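Local coordinates for flagellar protein FliT (Bordetella bronchiseptica, PDB 3H3M), which probably acts as a flagellar export chaperone, as its FliT relatives do for the filament-capping protein FliD, at residues 26-31 with 81-86. Sequence-based numbering, arbitrary orientation.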
loop_
_atom_site.group_PDB
_atom_site.type_symbol
_atom_site.label_atom_id
_atom_site.label_comp_id
_atom_site.label_asym_id
_atom_site.label_seq_id
_atom_site.Cartn_x
_atom_site.Cartn_y
_atom_site.Cartn_z
ATOM N N ASP A 26 -10.835 -9.015 0.356
ATOM C CA ASP A 26 -10.331 -9.176 1.715
ATOM C C ASP A 26 -9.218 -8.233 2.051
ATOM O O ASP A 26 -9.127 -7.807 3.199
ATOM C CB ASP A 26 -9.869 -10.619 1.978
ATOM C CG ASP A 26 -11.011 -11.618 1.924
ATOM O OD1 ASP A 26 -12.107 -11.312 2.444
ATOM O OD2 ASP A 26 -10.832 -12.702 1.333
ATOM N N ILE A 27 -8.340 -7.958 1.082
ATOM C CA ILE A 27 -7.226 -7.001 1.268
ATOM C C ILE A 27 -7.731 -5.562 1.345
ATOM O O ILE A 27 -7.234 -4.759 2.157
ATOM C CB ILE A 27 -6.116 -7.091 0.147
ATOM C CG1 ILE A 27 -5.357 -8.432 0.211
ATOM C CG2 ILE A 27 -5.107 -5.896 0.273
ATOM C CD1 ILE A 27 -4.515 -8.760 -1.015
ATOM N N ALA A 28 -8.704 -5.238 0.507
ATOM C CA ALA A 28 -9.392 -3.989 0.619
ATOM C C ALA A 28 -10.048 -3.888 2.000
ATOM O O ALA A 28 -9.954 -2.866 2.667
ATOM C CB ALA A 28 -10.416 -3.834 -0.511
ATOM N N ASN A 29 -10.675 -4.954 2.483
ATOM C CA ASN A 29 -11.370 -4.826 3.777
ATOM C C ASN A 29 -10.355 -4.614 4.882
ATOM O O ASN A 29 -10.523 -3.735 5.748
ATOM C CB ASN A 29 -12.305 -6.028 4.058
ATOM C CG ASN A 29 -13.485 -6.099 3.062
ATOM O OD1 ASN A 29 -13.885 -5.069 2.478
ATOM N ND2 ASN A 29 -14.033 -7.316 2.858
ATOM N N LEU A 30 -9.279 -5.387 4.806
ATOM C CA LEU A 30 -8.214 -5.307 5.770
ATOM C C LEU A 30 -7.548 -3.937 5.771
ATOM O O LEU A 30 -7.323 -3.375 6.817
ATOM C CB LEU A 30 -7.183 -6.380 5.492
ATOM C CG LEU A 30 -6.053 -6.358 6.497
ATOM C CD1 LEU A 30 -6.526 -6.527 7.929
ATOM C CD2 LEU A 30 -5.064 -7.420 6.114
ATOM N N THR A 31 -7.274 -3.394 4.586
ATOM C CA THR A 31 -6.640 -2.070 4.470
ATOM C C THR A 31 -7.557 -0.962 4.990
ATOM O O THR A 31 -7.067 0.049 5.491
ATOM C CB THR A 31 -6.137 -1.786 3.027
ATOM O OG1 THR A 31 -7.226 -1.904 2.107
ATOM C CG2 THR A 31 -5.048 -2.756 2.651
ATOM N N LEU A 81 -8.301 -2.435 -6.253
ATOM C CA LEU A 81 -6.948 -1.931 -6.210
ATOM C C LEU A 81 -6.891 -0.436 -5.906
ATOM O O LEU A 81 -6.159 0.002 -5.043
ATOM C CB LEU A 81 -6.232 -2.222 -7.522
ATOM C CG LEU A 81 -5.954 -3.708 -7.747
ATOM C CD1 LEU A 81 -5.008 -3.928 -8.970
ATOM C CD2 LEU A 81 -5.361 -4.302 -6.489
ATOM N N VAL A 82 -7.664 0.359 -6.624
ATOM C CA VAL A 82 -7.661 1.796 -6.353
ATOM C C VAL A 82 -7.948 2.022 -4.877
ATOM O O VAL A 82 -7.307 2.843 -4.237
ATOM C CB VAL A 82 -8.693 2.524 -7.174
ATOM C CG1 VAL A 82 -9.052 3.792 -6.493
ATOM C CG2 VAL A 82 -8.154 2.776 -8.576
ATOM N N ARG A 83 -8.902 1.260 -4.350
ATOM C CA ARG A 83 -9.276 1.347 -2.937
ATOM C C ARG A 83 -8.145 0.912 -1.979
ATOM O O ARG A 83 -7.932 1.567 -0.935
ATOM C CB ARG A 83 -10.514 0.509 -2.676
ATOM C CG ARG A 83 -10.932 0.429 -1.183
ATOM C CD ARG A 83 -11.243 1.844 -0.505
ATOM N NE ARG A 83 -12.150 2.704 -1.303
ATOM C CZ ARG A 83 -13.489 2.783 -1.173
ATOM N NH1 ARG A 83 -14.138 2.069 -0.256
ATOM N NH2 ARG A 83 -14.193 3.596 -1.961
ATOM N N ILE A 84 -7.461 -0.189 -2.319
ATOM C CA ILE A 84 -6.347 -0.696 -1.497
ATOM C C ILE A 84 -5.214 0.322 -1.506
ATOM O O ILE A 84 -4.638 0.650 -0.472
ATOM C CB ILE A 84 -5.768 -2.030 -2.069
ATOM C CG1 ILE A 84 -6.763 -3.197 -1.979
ATOM C CG2 ILE A 84 -4.466 -2.438 -1.381
ATOM C CD1 ILE A 84 -6.413 -4.345 -2.929
ATOM N N LEU A 85 -4.854 0.795 -2.691
ATOM C CA LEU A 85 -3.814 1.804 -2.786
ATOM C C LEU A 85 -4.204 3.111 -2.048
ATOM O O LEU A 85 -3.386 3.681 -1.330
ATOM C CB LEU A 85 -3.464 2.083 -4.244
ATOM C CG LEU A 85 -2.846 0.935 -5.096
ATOM C CD1 LEU A 85 -2.670 1.385 -6.585
ATOM C CD2 LEU A 85 -1.552 0.340 -4.507
ATOM N N GLU A 86 -5.430 3.596 -2.232
ATOM C CA GLU A 86 -5.896 4.801 -1.525
ATOM C C GLU A 86 -5.825 4.624 -0.000
ATOM O O GLU A 86 -5.466 5.547 0.750
ATOM C CB GLU A 86 -7.343 5.132 -1.887
ATOM C CG GLU A 86 -7.560 5.783 -3.221
ATOM C CD GLU A 86 -9.037 6.181 -3.453
ATOM O OE1 GLU A 86 -9.942 5.620 -2.782
ATOM O OE2 GLU A 86 -9.269 7.061 -4.319
#
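I84 of helix 72-105 reaches across to helix 20-39 and lies against I27, A28 and T31. Its two branches divide the work. The CG1 arm stands anti to its own carbonyl carbon (chi1 -67°), which directs it at the backbone of A28. There CG1 lies 3.8 Å from A28 N and 4.0 Å from A28 CB. The arm then runs on to I27, where I84 CD1 meets I27 CG2 at 3.8 Å. The other branch, CG2, touches two methyls, 3.9 Å from I27 CG2 and 4.1 Å from T31 CG2. The two isoleucines meet at a slant, and I27 offers mainly its CG2 methyl.

T31 meets I84 with both branches: its methyl CG2 touches I84 CG2, and its OG1 faces I84 CA. OG1 also sits close to its own helix, 2.9 Å from both I27 O and A28 O. N87 ND2 also hydrogen-bonds to this hydroxyl, so the buried oxygen is linked to helix 72-105 as well. A28 CB also approaches the aliphatic CG of the exposed R83.

No hydrogen bond joins the two segments directly. The small A28 side chain helps the backbones come close, with A28 CA and I84 CA 5.0 Å apart. The local axes approach to 8.8 Å and run roughly parallel, 27° apart. I27 and T31 also touch helix 43-63, while L85 packs on Y53 of the second subunit. The contact thus joins the first and third helices near the centre of an all-helical three-helix bundle, whose middle helix runs back between these two in chain order.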